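Local coordinates for protein O-ureido-L-serine synthase (Streptomyces lavendulae, PDB 3X44) that catalyses the addition of hydroxyurea to O-acetyl-L-serine, giving O-ureido-L-serine on the path to the antibiotic D-cycloserine, with pyridoxal 5'-phosphate as cofactor, at residues Leu114-Gly117 / His118-Ser121; His217-Gln220 / Gly221-Pro224; Val240-Asp243 / Glu244-Arg248. The protein carries 1 engineered substitution. All blocks are in the same frame, centred on the assembly; numbering follows the deposited sequence.

Contact 1. Residues Leu114-Gly117 / His118-Ser121; sequences LFPG and HLGS. With PUS ((E)-O-(carbamoylamino)-N-({3-hydroxy-2-methyl-5-[(phosphonooxy)methyl]pyridin-4-yl}methylidene)-L-serine), chain C.
F115 swings its CG between the backbone N and the carbonyl carbon (chi1 71°), while L119 turns its CG away from its own carbonyl carbon (chi1 -67°); these settings bring the rim of the phenyl ring to the base of the leucine four residues later. F115 CE2 lies 4.0 Å from L119 CB, an apolar meeting at the ring edge. That same CE2 comes within 3.3 Å of G120 O, so the carbonyl oxygen faces the hydrogen-bearing rim of the ring and not its pi cloud. The stretch illustrates how a strand can enter a helix through a short 3-10 turn. L119 N donates to P116 O over 3.0 Å, and G120 N donates to G117 O over 2.8 Å, each bond spanning three residues. The second is nearly straight at the hydrogen (169°). P116 CB approaches H118 ND1 obliquely at 3.5 Å, and L119 CG sits over one face of the imidazole, offset toward its rim. G120 then takes a positive phi, which glycine accepts readily, and S121 follows as the chain enters helix 120-135, its OG donating at 2.6 Å to OZ1 of PUS, the imine of O-ureido-L-serine with pyridoxal phosphate. A structural turn thus delivers a ligand-binding hydroxyl. Upstream, strand 111-115 borders the four-stranded parallel sheet, where the backbone of F115 pairs with M93 and D95; D95 also accepts from G117 N through its side chain, and downstream the chain continues into helix 120-135.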
loop_
_atom_site.group_PDB
_atom_site.type_symbol
_atom_site.label_atom_id
_atom_site.label_comp_id
_atom_site.label_asym_id
_atom_site.label_seq_id
_atom_site.Cartn_x
_atom_site.Cartn_y
_atom_site.Cartn_z
ATOM N N LEU A 114 -11.851 16.692 -34.627
ATOM C CA LEU A 114 -12.929 15.735 -34.812
ATOM C C LEU A 114 -13.061 15.318 -36.271
ATOM O O LEU A 114 -12.626 16.031 -37.174
ATOM C CB LEU A 114 -14.251 16.330 -34.320
ATOM C CG LEU A 114 -14.251 16.888 -32.891
ATOM C CD1 LEU A 114 -15.633 17.447 -32.546
ATOM C CD2 LEU A 114 -13.847 15.792 -31.921
ATOM N N PHE A 115 -13.654 14.151 -36.488
ATOM C CA PHE A 115 -13.874 13.626 -37.830
ATOM C C PHE A 115 -15.109 12.735 -37.799
ATOM O O PHE A 115 -15.493 12.229 -36.742
ATOM C CB PHE A 115 -12.648 12.837 -38.325
ATOM C CG PHE A 115 -12.434 11.515 -37.626
ATOM C CD1 PHE A 115 -11.638 11.437 -36.483
ATOM C CD2 PHE A 115 -13.008 10.342 -38.124
ATOM C CE1 PHE A 115 -11.415 10.207 -35.839
ATOM C CE2 PHE A 115 -12.794 9.104 -37.490
ATOM C CZ PHE A 115 -11.995 9.040 -36.345
ATOM N N PRO A 116 -15.756 12.541 -38.958
ATOM C CA PRO A 116 -16.956 11.698 -39.027
ATOM C C PRO A 116 -16.729 10.312 -38.420
ATOM O O PRO A 116 -15.998 9.486 -38.972
ATOM C CB PRO A 116 -17.277 11.655 -40.523
ATOM C CG PRO A 116 -16.684 12.941 -41.061
ATOM C CD PRO A 116 -15.406 13.110 -40.273
ATOM N N GLY A 117 -17.368 10.069 -37.279
ATOM C CA GLY A 117 -17.206 8.805 -36.586
ATOM C C GLY A 117 -17.321 7.542 -37.419
ATOM O O GLY A 117 -16.570 6.588 -37.209
ATOM N N HIS A 118 -18.265 7.521 -38.354
ATOM C CA HIS A 118 -18.466 6.345 -39.188
ATOM C C HIS A 118 -17.204 5.834 -39.881
ATOM O O HIS A 118 -17.169 4.688 -40.327
ATOM C CB HIS A 118 -19.566 6.612 -40.230
ATOM C CG HIS A 118 -19.110 7.401 -41.422
ATOM N ND1 HIS A 118 -19.077 8.779 -41.437
ATOM C CD2 HIS A 118 -18.711 7.003 -42.654
ATOM C CE1 HIS A 118 -18.677 9.197 -42.625
ATOM N NE2 HIS A 118 -18.449 8.139 -43.383
ATOM N N LEU A 119 -16.174 6.675 -39.970
ATOM C CA LEU A 119 -14.919 6.282 -40.618
ATOM C C LEU A 119 -14.070 5.356 -39.740
ATOM O O LEU A 119 -13.106 4.748 -40.212
ATOM C CB LEU A 119 -14.095 7.521 -40.981
ATOM C CG LEU A 119 -14.638 8.469 -42.049
ATOM C CD1 LEU A 119 -13.721 9.676 -42.136
ATOM C CD2 LEU A 119 -14.734 7.766 -43.401
ATOM N N GLY A 120 -14.428 5.255 -38.463
ATOM C CA GLY A 120 -13.686 4.406 -37.546
ATOM C C GLY A 120 -12.289 4.922 -37.259
ATOM O O GLY A 120 -11.877 5.958 -37.789
ATOM N N SER A 121 -11.553 4.196 -36.424
ATOM C CA SER A 121 -10.201 4.587 -36.065
ATOM C C SER A 121 -9.259 4.464 -37.257
ATOM O O SER A 121 -8.169 5.021 -37.255
ATOM C CB SER A 121 -9.695 3.730 -34.910
ATOM O OG SER A 121 -10.398 4.040 -33.720
HETATM N N PUS C . -9.402 3.014 -25.463
HETATM C CA PUS C . -8.369 3.514 -26.456
HETATM C CB PUS C . -8.503 2.790 -27.843
HETATM O OG PUS C . -9.870 3.021 -28.412
HETATM N ND PUS C . -9.833 3.056 -29.857
HETATM C CE PUS C . -10.602 2.199 -30.566
HETATM N NZ2 PUS C . -11.083 1.084 -29.987
HETATM O OZ1 PUS C . -10.855 2.429 -31.705
HETATM C C PUS C . -8.561 5.034 -26.647
HETATM O O PUS C . -9.127 5.666 -25.799
HETATM O OT PUS C . -8.143 5.583 -27.638
HETATM C C2 PUS C . -12.540 1.496 -22.700
HETATM C C3 PUS C . -11.449 2.079 -23.502
HETATM C C4 PUS C . -10.496 1.180 -24.163
HETATM C C5 PUS C . -10.647 -0.268 -23.980
HETATM C C6 PUS C . -11.762 -0.755 -23.152
HETATM C C2A PUS C . -13.559 2.383 -22.043
HETATM C C4A PUS C . -9.476 1.710 -25.146
HETATM C C5A PUS C . -9.689 -1.256 -24.628
HETATM N N1 PUS C . -12.644 0.127 -22.566
HETATM O O3 PUS C . -11.299 3.416 -23.570
HETATM O O1P PUS C . -6.932 -0.614 -25.765
HETATM O O2P PUS C . -6.107 -1.957 -24.004
HETATM O O3P PUS C . -7.635 -2.879 -25.574
HETATM O O4P PUS C . -8.389 -1.240 -23.950
HETATM P P PUS C . -7.265 -1.673 -24.831
#

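Contact 2. Residues His217-Gln220 / Gly221-Pro224; sequences HQIQ and GLAP. With PUS ((E)-O-(carbamoylamino)-N-({3-hydroxy-2-methyl-5-[(phosphonooxy)methyl]pyridin-4-yl}methylidene)-L-serine), chain C.
G221 and I219 belong to a type II beta turn running from I219 to L222, with the glycine at the third position, where phi is positive (109°), a backbone setting that suits glycine. The carbonyl of G221 is turned to the ligand: G221 O accepts from NZ2 of the PUS ureido group over 2.9 Å. L222 comes next and closes the turn, its N donating to I219 O at 3.1 Å. Its side chain forks between protein and cofactor. L222 CD1 presses on I219 CG2 at 3.3 Å, tighter than usual for two carbons, whereas L222 CD2 reaches PUS C6 at 3.4 Å, lying above the pyridine plane and outward from the ring. The carbonyl of L222 meets the edge of H217: NE2 of H217 donates to L222 O over 2.8 Å, a weak bond because the angle at the hydrogen is only 127°. H217 gets there by turning its ring in between its backbone N and carbonyl carbon (chi1 59°). A223 CB lies 3.8 Å from H217 NE2, a van der Waals contact, and the carbonyl of A223 accepts from W214 NE1. P224 finishes the run with ring carbons beside the ureido group, CB lying close to PUS OZ1. Both nitrogens of the imidazole have a partner, NE2 through the weak bond to L222 O and H217 ND1 by accepting from I219 N at 3.1 Å, tilted from the ring plane. Such a pattern is consistent with a neutral ring protonated at NE2, a second-shell bridge that ties the loop to itself while the backbone oxygen of G221 reads the ureido NH2 group.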
loop_
_atom_site.group_PDB
_atom_site.type_symbol
_atom_site.label_atom_id
_atom_site.label_comp_id
_atom_site.label_asym_id
_atom_site.label_seq_id
_atom_site.Cartn_x
_atom_site.Cartn_y
_atom_site.Cartn_z
ATOM N N HIS A 217 -20.532 1.423 -33.223
ATOM C CA HIS A 217 -21.275 0.807 -32.126
ATOM C C HIS A 217 -21.230 1.680 -30.879
ATOM O O HIS A 217 -20.507 2.677 -30.836
ATOM C CB HIS A 217 -20.691 -0.570 -31.814
ATOM C CG HIS A 217 -19.248 -0.523 -31.422
ATOM N ND1 HIS A 217 -18.839 -0.446 -30.107
ATOM C CD2 HIS A 217 -18.123 -0.464 -32.171
ATOM C CE1 HIS A 217 -17.524 -0.339 -30.066
ATOM N NE2 HIS A 217 -17.065 -0.346 -31.305
ATOM N N GLN A 218 -21.983 1.284 -29.855
ATOM C CA GLN A 218 -22.063 2.067 -28.631
ATOM C C GLN A 218 -21.154 1.678 -27.469
ATOM O O GLN A 218 -21.205 2.309 -26.413
ATOM C CB GLN A 218 -23.513 2.100 -28.159
ATOM C CG GLN A 218 -24.459 2.556 -29.251
ATOM C CD GLN A 218 -25.776 3.056 -28.714
ATOM O OE1 GLN A 218 -25.866 4.169 -28.194
ATOM N NE2 GLN A 218 -26.811 2.235 -28.839
ATOM N N ILE A 219 -20.328 0.652 -27.634
ATOM C CA ILE A 219 -19.446 0.289 -26.530
ATOM C C ILE A 219 -18.126 1.033 -26.695
ATOM O O ILE A 219 -17.079 0.449 -26.972
ATOM C CB ILE A 219 -19.213 -1.235 -26.436
ATOM C CG1 ILE A 219 -20.550 -1.974 -26.501
ATOM C CG2 ILE A 219 -18.565 -1.561 -25.111
ATOM C CD1 ILE A 219 -20.435 -3.486 -26.432
ATOM N N GLN A 220 -18.215 2.347 -26.508
ATOM C CA GLN A 220 -17.094 3.268 -26.643
ATOM C C GLN A 220 -15.777 2.749 -26.090
ATOM O O GLN A 220 -15.687 2.342 -24.932
ATOM C CB GLN A 220 -17.457 4.613 -25.996
ATOM C CG GLN A 220 -18.849 5.109 -26.381
ATOM C CD GLN A 220 -18.984 6.627 -26.377
ATOM O OE1 GLN A 220 -17.994 7.356 -26.354
ATOM N NE2 GLN A 220 -20.220 7.107 -26.397
ATOM N N GLY A 221 -14.753 2.766 -26.938
ATOM C CA GLY A 221 -13.447 2.311 -26.512
ATOM C C GLY A 221 -13.060 0.985 -27.137
ATOM O O GLY A 221 -11.876 0.677 -27.270
ATOM N N LEU A 222 -14.057 0.202 -27.532
ATOM C CA LEU A 222 -13.792 -1.102 -28.131
ATOM C C LEU A 222 -13.900 -1.153 -29.643
ATOM O O LEU A 222 -14.425 -0.241 -30.297
ATOM C CB LEU A 222 -14.761 -2.156 -27.587
ATOM C CG LEU A 222 -14.983 -2.265 -26.080
ATOM C CD1 LEU A 222 -15.953 -3.401 -25.797
ATOM C CD2 LEU A 222 -13.656 -2.513 -25.389
ATOM N N ALA A 223 -13.387 -2.261 -30.163
ATOM C CA ALA A 223 -13.431 -2.618 -31.564
ATOM C C ALA A 223 -13.182 -1.588 -32.657
ATOM O O ALA A 223 -14.124 -1.034 -33.230
ATOM C CB ALA A 223 -14.752 -3.325 -31.837
ATOM N N PRO A 224 -11.905 -1.304 -32.951
ATOM C CA PRO A 224 -11.589 -0.342 -34.012
ATOM C C PRO A 224 -11.871 -1.102 -35.323
ATOM O O PRO A 224 -11.988 -2.330 -35.306
ATOM C CB PRO A 224 -10.106 -0.069 -33.808
ATOM C CG PRO A 224 -9.586 -1.346 -33.217
ATOM C CD PRO A 224 -10.689 -1.812 -32.292
HETATM N N PUS C . -9.402 3.014 -25.463
HETATM C CA PUS C . -8.369 3.514 -26.456
HETATM C CB PUS C . -8.503 2.790 -27.843
HETATM O OG PUS C . -9.870 3.021 -28.412
HETATM N ND PUS C . -9.833 3.056 -29.857
HETATM C CE PUS C . -10.602 2.199 -30.566
HETATM N NZ2 PUS C . -11.083 1.084 -29.987
HETATM O OZ1 PUS C . -10.855 2.429 -31.705
HETATM C C PUS C . -8.561 5.034 -26.647
HETATM O O PUS C . -9.127 5.666 -25.799
HETATM O OT PUS C . -8.143 5.583 -27.638
HETATM C C2 PUS C . -12.540 1.496 -22.700
HETATM C C3 PUS C . -11.449 2.079 -23.502
HETATM C C4 PUS C . -10.496 1.180 -24.163
HETATM C C5 PUS C . -10.647 -0.268 -23.980
HETATM C C6 PUS C . -11.762 -0.755 -23.152
HETATM C C2A PUS C . -13.559 2.383 -22.043
HETATM C C4A PUS C . -9.476 1.710 -25.146
HETATM C C5A PUS C . -9.689 -1.256 -24.628
HETATM N N1 PUS C . -12.644 0.127 -22.566
HETATM O O3 PUS C . -11.299 3.416 -23.570
HETATM O O1P PUS C . -6.932 -0.614 -25.765
HETATM O O2P PUS C . -6.107 -1.957 -24.004
HETATM O O3P PUS C . -7.635 -2.879 -25.574
HETATM O O4P PUS C . -8.389 -1.240 -23.950
HETATM P P PUS C . -7.265 -1.673 -24.831
#

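Contact 3. Residues Val240-Asp243 / Glu244-Arg248; sequences VTMD and EVTAR
D243 is the N-cap of helix 244-257, bonded to T246, at a strand-to-helix junction: edge strand 238-242 of the six-stranded sheet leads through D243 into the helix. The directions of the short strand and helix segments differ by 68°, and D243 sits at the bend. As a worked case of capping, its carboxylate takes the place of the carbonyl missing before the first turn: D243 OD2 accepts from T246 N over 2.8 Å, the donor coming from above the carboxylate plane. The backbone carbonyl of D243 starts the regular pattern, receiving A247 N at 3.1 Å. The negative charge at the amino end of the helix would be expected to interact favourably with the helix dipole. M242 supplies the apolar side. With CG anti to the backbone N (chi1 172°) and bends further along the chain, it brings SD across the threonine at about a right angle, 3.6 Å from T246 CG2. Helix 264-278 packs over this patch, with A271 touching both M242 and T246. The hydroxyl completes the cap: T246 OG1 donates to D243 OD1 in a very short bond of 2.5 Å, so one carboxylate oxygen takes the amide and the other the hydroxyl of a single residue.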
loop_
_atom_site.group_PDB
_atom_site.type_symbol
_atom_site.label_atom_id
_atom_site.label_comp_id
_atom_site.label_asym_id
_atom_site.label_seq_id
_atom_site.Cartn_x
_atom_site.Cartn_y
_atom_site.Cartn_z
ATOM N N VAL A 240 -15.561 -14.359 -27.771
ATOM C CA VAL A 240 -17.018 -14.243 -27.732
ATOM C C VAL A 240 -17.531 -12.857 -28.110
ATOM O O VAL A 240 -16.748 -11.946 -28.393
ATOM C CB VAL A 240 -17.537 -14.561 -26.317
ATOM C CG1 VAL A 240 -17.139 -15.972 -25.919
ATOM C CG2 VAL A 240 -16.956 -13.554 -25.322
ATOM N N THR A 241 -18.856 -12.712 -28.115
ATOM C CA THR A 241 -19.491 -11.438 -28.421
ATOM C C THR A 241 -20.385 -11.014 -27.266
ATOM O O THR A 241 -20.745 -11.824 -26.411
ATOM C CB THR A 241 -20.378 -11.512 -29.679
ATOM O OG1 THR A 241 -21.311 -12.591 -29.543
ATOM C CG2 THR A 241 -19.532 -11.701 -30.924
ATOM N N MET A 242 -20.731 -9.736 -27.253
ATOM C CA MET A 242 -21.603 -9.159 -26.238
ATOM C C MET A 242 -22.295 -7.970 -26.899
ATOM O O MET A 242 -21.641 -7.133 -27.528
ATOM C CB MET A 242 -20.792 -8.693 -25.025
ATOM C CG MET A 242 -21.604 -7.911 -23.991
ATOM S SD MET A 242 -23.093 -8.792 -23.422
ATOM C CE MET A 242 -22.356 -10.249 -22.661
ATOM N N ASP A 243 -23.615 -7.905 -26.774
ATOM C CA ASP A 243 -24.364 -6.815 -27.378
ATOM C C ASP A 243 -24.312 -5.581 -26.481
ATOM O O ASP A 243 -24.299 -5.686 -25.251
ATOM C CB ASP A 243 -25.812 -7.246 -27.629
ATOM C CG ASP A 243 -26.589 -7.432 -26.352
ATOM O OD1 ASP A 243 -26.467 -8.510 -25.743
ATOM O OD2 ASP A 243 -27.312 -6.492 -25.956
ATOM N N GLU A 244 -24.297 -4.411 -27.107
ATOM C CA GLU A 244 -24.198 -3.156 -26.379
ATOM C C GLU A 244 -25.282 -2.895 -25.344
ATOM O O GLU A 244 -24.993 -2.356 -24.283
ATOM C CB GLU A 244 -24.122 -1.986 -27.364
ATOM C CG GLU A 244 -25.272 -1.901 -28.354
ATOM C CD GLU A 244 -24.960 -0.969 -29.505
ATOM O OE1 GLU A 244 -25.906 -0.413 -30.106
ATOM O OE2 GLU A 244 -23.764 -0.785 -29.809
ATOM N N VAL A 245 -26.519 -3.276 -25.644
ATOM C CA VAL A 245 -27.621 -3.063 -24.712
ATOM C C VAL A 245 -27.402 -3.856 -23.426
ATOM O O VAL A 245 -27.525 -3.313 -22.321
ATOM C CB VAL A 245 -28.977 -3.468 -25.338
ATOM C CG1 VAL A 245 -30.120 -3.103 -24.396
ATOM C CG2 VAL A 245 -29.157 -2.764 -26.666
ATOM N N THR A 246 -27.078 -5.137 -23.562
ATOM C CA THR A 246 -26.828 -5.968 -22.391
ATOM C C THR A 246 -25.707 -5.340 -21.559
ATOM O O THR A 246 -25.771 -5.307 -20.334
ATOM C CB THR A 246 -26.385 -7.383 -22.791
ATOM O OG1 THR A 246 -27.431 -8.025 -23.527
ATOM C CG2 THR A 246 -26.065 -8.199 -21.558
ATOM N N ALA A 247 -24.684 -4.841 -22.243
ATOM C CA ALA A 247 -23.541 -4.214 -21.583
ATOM C C ALA A 247 -23.990 -2.991 -20.796
ATOM O O ALA A 247 -23.598 -2.797 -19.641
ATOM C CB ALA A 247 -22.493 -3.809 -22.627
ATOM N N ARG A 248 -24.804 -2.165 -21.450
ATOM C CA ARG A 248 -25.340 -0.942 -20.866
ATOM C C ARG A 248 -26.156 -1.263 -19.617
ATOM O O ARG A 248 -26.030 -0.599 -18.585
ATOM C CB ARG A 248 -26.223 -0.234 -21.904
ATOM C CG ARG A 248 -26.491 1.231 -21.623
ATOM C CD ARG A 248 -27.680 1.416 -20.688
ATOM N NE ARG A 248 -28.836 0.605 -21.061
ATOM C CZ ARG A 248 -29.813 1.015 -21.864
ATOM N NH1 ARG A 248 -29.778 2.232 -22.387
ATOM N NH2 ARG A 248 -30.834 0.213 -22.135
#

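From the N terminus the three contacts follow in series, none nesting or crossing, and each is closed within one short run of chain. Contact 1 carries the edge of the four-stranded sheet into helix 120-135. Contact 2 is a turn within the long loop between helix 208-211 and strand 238-242, and contact 3 ends that strand and starts helix 244-257. Contacts 1 and 2 meet beside PUS, where S121 CB packs on P224 CB at 4.0 Å. On its other side contact 2 joins contact 3, with Q218 N 2.7 Å from E244 OE2 in a probable hydrogen bond. Contacts 1 and 3 do not touch; contact 2 lies between the ligand and the start of helix 244-257.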